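Long-range contacts in putative adhesin (Bacteroides thetaiotaomicron, PDB 4QDG), which is a putative lipid-anchored outer-membrane adhesin of the FimB/Mfa2 family, probably serving as an anchor protein for fimbriae: residues L226-W231 / P251-L256; Y255-K260 / M267-F272. All blocks are in the same frame, centred on the assembly; numbering follows the deposited sequence.

Contact 1: residues L226-W231 / P251-L256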
loop_
_atom_site.group_PDB
_atom_site.type_symbol
_atom_site.label_atom_id
_atom_site.label_comp_id
_atom_site.label_asym_id
_atom_site.label_seq_id
_atom_site.Cartn_x
_atom_site.Cartn_y
_atom_site.Cartn_z
ATOM N N LEU A 226 -1.198 4.289 -4.173
ATOM C CA LEU A 226 -1.891 5.550 -4.432
ATOM C C LEU A 226 -0.847 6.585 -4.866
ATOM O O LEU A 226 0.079 6.885 -4.105
ATOM C CB LEU A 226 -2.636 6.019 -3.189
ATOM C CG LEU A 226 -3.796 5.134 -2.716
ATOM C CD1 LEU A 226 -4.339 5.643 -1.349
ATOM C CD2 LEU A 226 -4.893 5.049 -3.812
HETATM N N MSE A 227 -0.922 7.044 -6.126
HETATM C CA MSE A 227 0.019 8.008 -6.683
HETATM C C MSE A 227 -0.657 9.156 -7.398
HETATM O O MSE A 227 -1.617 8.945 -8.126
HETATM C CB MSE A 227 0.969 7.341 -7.709
HETATM C CG MSE A 227 1.882 6.296 -7.112
HETATM SE SE MSE A 227 3.401 5.880 -8.256
HETATM C CE MSE A 227 4.610 7.483 -7.855
ATOM N N VAL A 228 -0.086 10.357 -7.275
ATOM C CA VAL A 228 -0.486 11.510 -8.089
ATOM C C VAL A 228 0.251 11.340 -9.434
ATOM O O VAL A 228 1.480 11.274 -9.448
ATOM C CB VAL A 228 -0.132 12.872 -7.421
ATOM C CG1 VAL A 228 -0.392 14.027 -8.385
ATOM C CG2 VAL A 228 -0.894 13.077 -6.121
ATOM N N ARG A 229 -0.469 11.228 -10.531
ATOM C CA ARG A 229 0.134 11.147 -11.873
ATOM C C ARG A 229 -0.830 11.748 -12.869
ATOM O O ARG A 229 -2.019 11.823 -12.578
ATOM C CB ARG A 229 0.553 9.724 -12.273
ATOM C CG ARG A 229 -0.604 8.750 -12.344
ATOM C CD ARG A 229 -0.168 7.444 -11.749
ATOM N NE ARG A 229 -1.151 6.375 -11.951
ATOM C CZ ARG A 229 -2.075 6.024 -11.064
ATOM N NH1 ARG A 229 -2.218 6.706 -9.939
ATOM N NH2 ARG A 229 -2.865 4.991 -11.296
ATOM N N ASP A 230 -0.335 12.202 -14.023
ATOM C CA ASP A 230 -1.226 12.871 -14.965
ATOM C C ASP A 230 -1.993 11.871 -15.870
ATOM O O ASP A 230 -2.921 12.307 -16.536
ATOM C CB ASP A 230 -0.508 13.989 -15.782
ATOM C CG ASP A 230 0.754 13.621 -16.539
ATOM O OD1 ASP A 230 0.886 12.443 -16.955
ATOM O OD2 ASP A 230 1.594 14.528 -16.770
ATOM N N TRP A 231 -1.670 10.554 -15.832
ATOM C CA TRP A 231 -2.341 9.572 -16.700
ATOM C C TRP A 231 -3.498 8.802 -16.032
ATOM O O TRP A 231 -4.255 8.142 -16.735
ATOM C CB TRP A 231 -1.339 8.591 -17.349
ATOM C CG TRP A 231 -0.416 7.879 -16.405
ATOM C CD1 TRP A 231 0.844 8.267 -16.048
ATOM C CD2 TRP A 231 -0.629 6.594 -15.805
ATOM N NE1 TRP A 231 1.412 7.327 -15.216
ATOM C CE2 TRP A 231 0.543 6.269 -15.082
ATOM C CE3 TRP A 231 -1.707 5.687 -15.790
ATOM C CZ2 TRP A 231 0.669 5.077 -14.351
ATOM C CZ3 TRP A 231 -1.580 4.512 -15.057
ATOM C CH2 TRP A 231 -0.405 4.219 -14.345
ATOM N N PRO A 251 -12.744 12.042 -7.126
ATOM C CA PRO A 251 -11.330 11.716 -7.349
ATOM C C PRO A 251 -10.702 11.492 -5.963
ATOM O O PRO A 251 -10.436 12.438 -5.210
ATOM C CB PRO A 251 -10.788 12.937 -8.115
ATOM C CG PRO A 251 -11.785 14.040 -7.882
ATOM C CD PRO A 251 -12.978 13.510 -7.168
ATOM N N LEU A 252 -10.555 10.211 -5.611
ATOM C CA LEU A 252 -10.064 9.706 -4.338
ATOM C C LEU A 252 -8.766 10.391 -3.835
ATOM O O LEU A 252 -8.707 10.745 -2.661
ATOM C CB LEU A 252 -9.844 8.175 -4.440
ATOM C CG LEU A 252 -9.201 7.444 -3.239
ATOM C CD1 LEU A 252 -10.051 7.565 -1.953
ATOM C CD2 LEU A 252 -9.021 5.998 -3.556
ATOM N N ILE A 253 -7.757 10.570 -4.701
ATOM C CA ILE A 253 -6.454 11.116 -4.322
ATOM C C ILE A 253 -6.570 12.606 -3.915
ATOM O O ILE A 253 -6.037 12.999 -2.861
ATOM C CB ILE A 253 -5.393 10.851 -5.410
ATOM C CG1 ILE A 253 -5.128 9.335 -5.461
ATOM C CG2 ILE A 253 -4.113 11.631 -5.126
ATOM C CD1 ILE A 253 -3.906 8.900 -5.950
ATOM N N ASN A 254 -7.336 13.379 -4.676
ATOM C CA ASN A 254 -7.624 14.786 -4.395
ATOM C C ASN A 254 -8.285 14.982 -3.038
ATOM O O ASN A 254 -7.936 15.919 -2.326
ATOM C CB ASN A 254 -8.542 15.370 -5.473
ATOM C CG ASN A 254 -7.898 15.507 -6.828
ATOM O OD1 ASN A 254 -6.839 14.943 -7.126
ATOM N ND2 ASN A 254 -8.572 16.210 -7.707
ATOM N N TYR A 255 -9.218 14.088 -2.683
ATOM C CA TYR A 255 -9.956 14.135 -1.422
ATOM C C TYR A 255 -9.016 13.803 -0.280
ATOM O O TYR A 255 -9.005 14.551 0.672
ATOM C CB TYR A 255 -11.193 13.206 -1.471
ATOM C CG TYR A 255 -12.419 13.915 -2.004
ATOM C CD1 TYR A 255 -12.480 14.342 -3.331
ATOM C CD2 TYR A 255 -13.467 14.266 -1.158
ATOM C CE1 TYR A 255 -13.573 15.064 -3.812
ATOM C CE2 TYR A 255 -14.545 15.023 -1.616
ATOM C CZ TYR A 255 -14.607 15.398 -2.953
ATOM O OH TYR A 255 -15.698 16.093 -3.423
ATOM N N LEU A 256 -8.114 12.823 -0.442
ATOM C CA LEU A 256 -7.166 12.478 0.640
ATOM C C LEU A 256 -6.152 13.588 0.865
ATOM O O LEU A 256 -5.735 13.816 1.993
ATOM C CB LEU A 256 -6.419 11.146 0.395
ATOM C CG LEU A 256 -7.257 9.894 0.172
ATOM C CD1 LEU A 256 -6.364 8.735 -0.200
ATOM C CD2 LEU A 256 -8.102 9.562 1.383
#
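Ile253 reaches from the first turn of helix 252-263 to the loop 226-231 and meets it with both branches. Its CD1 ends against the backbone, 4.0 Å from Leu226 C. CD1 also lies close to Met227 O, at 3.2 Å, but the exact closeness is doubtful. Its CG2 meets the CG2 branch of Val228 at 3.7 Å. The first torsion (chi1 -68°) sets CG1 anti to the carbonyl carbon, and the extended chain beyond it carries CD1 to the loop backbone.

Leu226 makes the second half of the contact. Its two methyls part: CD1 lies 3.9 Å from Leu256 CD1, and CD2 lies 4.2 Å from Leu252 CD2. The side chains of Leu226 and Leu256 cross at about a right angle. The helix thus offers Leu252, Ile253 and Leu256, one turn of apolar side chains, to a single strip of loop.

Met227 O has a polar partner within its own loop. Arg229 NH1 donates to it over 2.9 Å, with a bent N-H...O angle of 132°. The oxygen lies nearly in the guanidinium plane. The other end of that group, NH2, forms a salt bridge with Asp176, and Arg229 NE lies over one face of the Trp231 ring, toward its rim. Farther out, Trp279 packs on both Leu226 and Leu256.

This is a small, mostly buried apolar contact joining the loop after strand 213-223 to the first turn of helix 252-263. It lies beside the magnesium site of Asn151, Leu273 and Glu276; the ion is about 5 Å from the Leu226 side chain.

Contact 2: residues Y255-K260 / M267-F272; sequences YLLMLK and MDSQEF
Lys260 lies over one face of the Phe272 ring. Its CB stands 3.7 Å from the ring centroid and only 9° off the ring normal, a CH-pi contact. CG continues over the same face, 3.6 Å from Phe272 CG. The chain then bends at chi2 and chi3, which turns the amine away from the ring toward the start of helix 269-275. There NZ donates to Ser269 OG at 2.9 Å and to Met267 O at 3.1 Å. The second bond runs almost straight out from the carbonyl, with a C=O...N angle of 164°. Asp268, between these two acceptors, is the N-cap of the second helix, and its OD2 accepts from Glu271 N.

The ring sits as a knob in a hole formed by Leu256, Leu257, Leu259 and Lys260. Leu259 CD2 comes to its edge, near the ring plane, 4.0 Å from CZ. Leu257 CD2 approaches obliquely and also touches Ser269 OG. Beyond the two segments, Trp279 meets the Phe272 ring steeply inclined.

One lysine serves both kinds of chemistry. Its methylenes pack on an aromatic face, while its amine ties helix 252-263 to Ser269 at the start of helix 269-275 and to Met267 in the loop just before it.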
loop_
_atom_site.group_PDB
_atom_site.type_symbol
_atom_site.label_atom_id
_atom_site.label_comp_id
_atom_site.label_asym_id
_atom_site.label_seq_id
_atom_site.Cartn_x
_atom_site.Cartn_y
_atom_site.Cartn_z
ATOM N N TYR A 255 -9.218 14.088 -2.683
ATOM C CA TYR A 255 -9.956 14.135 -1.422
ATOM C C TYR A 255 -9.016 13.803 -0.280
ATOM O O TYR A 255 -9.005 14.551 0.672
ATOM C CB TYR A 255 -11.193 13.206 -1.471
ATOM C CG TYR A 255 -12.419 13.915 -2.004
ATOM C CD1 TYR A 255 -12.480 14.342 -3.331
ATOM C CD2 TYR A 255 -13.467 14.266 -1.158
ATOM C CE1 TYR A 255 -13.573 15.064 -3.812
ATOM C CE2 TYR A 255 -14.545 15.023 -1.616
ATOM C CZ TYR A 255 -14.607 15.398 -2.953
ATOM O OH TYR A 255 -15.698 16.093 -3.423
ATOM N N LEU A 256 -8.114 12.823 -0.442
ATOM C CA LEU A 256 -7.166 12.478 0.640
ATOM C C LEU A 256 -6.152 13.588 0.865
ATOM O O LEU A 256 -5.735 13.816 1.993
ATOM C CB LEU A 256 -6.419 11.146 0.395
ATOM C CG LEU A 256 -7.257 9.894 0.172
ATOM C CD1 LEU A 256 -6.364 8.735 -0.200
ATOM C CD2 LEU A 256 -8.102 9.562 1.383
ATOM N N LEU A 257 -5.755 14.264 -0.221
ATOM C CA LEU A 257 -4.793 15.349 -0.165
ATOM C C LEU A 257 -5.435 16.585 0.497
ATOM O O LEU A 257 -4.685 17.453 0.916
ATOM C CB LEU A 257 -4.219 15.668 -1.572
ATOM C CG LEU A 257 -3.290 14.603 -2.216
ATOM C CD1 LEU A 257 -2.908 14.996 -3.649
ATOM C CD2 LEU A 257 -2.035 14.334 -1.372
HETATM N N MSE A 258 -6.791 16.636 0.662
HETATM C CA MSE A 258 -7.420 17.748 1.411
HETATM C C MSE A 258 -7.089 17.579 2.911
HETATM O O MSE A 258 -7.033 18.571 3.628
HETATM C CB MSE A 258 -8.944 17.865 1.206
HETATM C CG MSE A 258 -9.372 18.208 -0.194
HETATM SE SE MSE A 258 -11.308 17.796 -0.425
HETATM C CE MSE A 258 -11.418 18.106 -2.455
ATOM N N LEU A 259 -6.816 16.326 3.363
ATOM C CA LEU A 259 -6.383 16.098 4.731
ATOM C C LEU A 259 -4.917 16.576 4.871
ATOM O O LEU A 259 -4.574 17.213 5.862
ATOM C CB LEU A 259 -6.525 14.613 5.136
ATOM C CG LEU A 259 -5.985 14.253 6.539
ATOM C CD1 LEU A 259 -6.881 14.843 7.613
ATOM C CD2 LEU A 259 -5.911 12.751 6.727
ATOM N N LYS A 260 -4.066 16.275 3.872
ATOM C CA LYS A 260 -2.675 16.702 3.888
ATOM C C LYS A 260 -2.568 18.229 3.922
ATOM O O LYS A 260 -1.840 18.759 4.749
ATOM C CB LYS A 260 -1.919 16.153 2.691
ATOM C CG LYS A 260 -0.395 16.236 2.849
ATOM C CD LYS A 260 0.298 16.543 1.529
ATOM C CE LYS A 260 0.279 18.028 1.208
ATOM N NZ LYS A 260 0.956 18.298 -0.086
HETATM N N MSE A 267 4.414 18.553 4.038
HETATM C CA MSE A 267 4.727 17.204 3.574
HETATM C C MSE A 267 4.483 17.083 2.058
HETATM O O MSE A 267 3.542 17.669 1.501
HETATM C CB MSE A 267 3.910 16.152 4.353
HETATM C CG MSE A 267 4.454 14.741 4.188
HETATM SE SE MSE A 267 3.463 13.362 5.136
HETATM C CE MSE A 267 3.840 13.934 7.042
ATOM N N ASP A 268 5.361 16.319 1.401
ATOM C CA ASP A 268 5.229 16.038 -0.016
ATOM C C ASP A 268 3.967 15.181 -0.228
ATOM O O ASP A 268 3.680 14.316 0.602
ATOM C CB ASP A 268 6.491 15.352 -0.565
ATOM C CG ASP A 268 6.332 14.964 -2.013
ATOM O OD1 ASP A 268 6.105 15.874 -2.851
ATOM O OD2 ASP A 268 6.292 13.747 -2.296
ATOM N N SER A 269 3.193 15.472 -1.290
ATOM C CA SER A 269 1.933 14.774 -1.587
ATOM C C SER A 269 2.127 13.252 -1.732
ATOM O O SER A 269 1.394 12.485 -1.095
ATOM C CB SER A 269 1.273 15.355 -2.828
ATOM O OG SER A 269 0.718 16.611 -2.480
ATOM N N GLN A 270 3.132 12.830 -2.502
ATOM C CA GLN A 270 3.444 11.405 -2.711
ATOM C C GLN A 270 3.899 10.734 -1.407
ATOM O O GLN A 270 3.475 9.614 -1.121
ATOM C CB GLN A 270 4.492 11.193 -3.831
ATOM C CG GLN A 270 4.532 9.723 -4.290
ATOM C CD GLN A 270 3.150 9.179 -4.636
ATOM O OE1 GLN A 270 2.453 9.699 -5.511
ATOM N NE2 GLN A 270 2.695 8.170 -3.909
ATOM N N GLU A 271 4.718 11.433 -0.609
ATOM C CA GLU A 271 5.206 10.956 0.705
ATOM C C GLU A 271 4.044 10.658 1.641
ATOM O O GLU A 271 4.066 9.645 2.337
ATOM C CB GLU A 271 6.153 11.977 1.347
ATOM C CG GLU A 271 6.633 11.570 2.736
ATOM C CD GLU A 271 7.736 12.415 3.344
ATOM O OE1 GLU A 271 8.106 13.445 2.741
ATOM O OE2 GLU A 271 8.232 12.050 4.433
ATOM N N PHE A 272 3.056 11.557 1.679
ATOM C CA PHE A 272 1.819 11.426 2.458
ATOM C C PHE A 272 1.043 10.188 1.968
ATOM O O PHE A 272 0.612 9.358 2.789
ATOM C CB PHE A 272 0.972 12.723 2.311
ATOM C CG PHE A 272 -0.408 12.665 2.912
ATOM C CD1 PHE A 272 -0.587 12.730 4.290
ATOM C CD2 PHE A 272 -1.533 12.510 2.101
ATOM C CE1 PHE A 272 -1.870 12.652 4.853
ATOM C CE2 PHE A 272 -2.807 12.437 2.660
ATOM C CZ PHE A 272 -2.966 12.523 4.031
#

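In the fold
Contact 1 and contact 2 have centres 9 Å apart and lie on the same side of the chain's centre. Both use helix 252-263, and they share Tyr255 and Leu256. Along the chain, the loop 226-231 comes first, after strand 213-223. Strands 235-240 and 246-251 follow, then the shared helix and helix 269-275. The two contacts also touch directly. The side chain of Gln270 in contact 2 bonds to Leu226 O and Val228 N in contact 1, and Val228 packs on Leu257. Loop and two helices thus form one cluster next to strand 278-285. Helix 269-275 carries Leu273, a magnesium ligand, so the cluster lies beside that metal site.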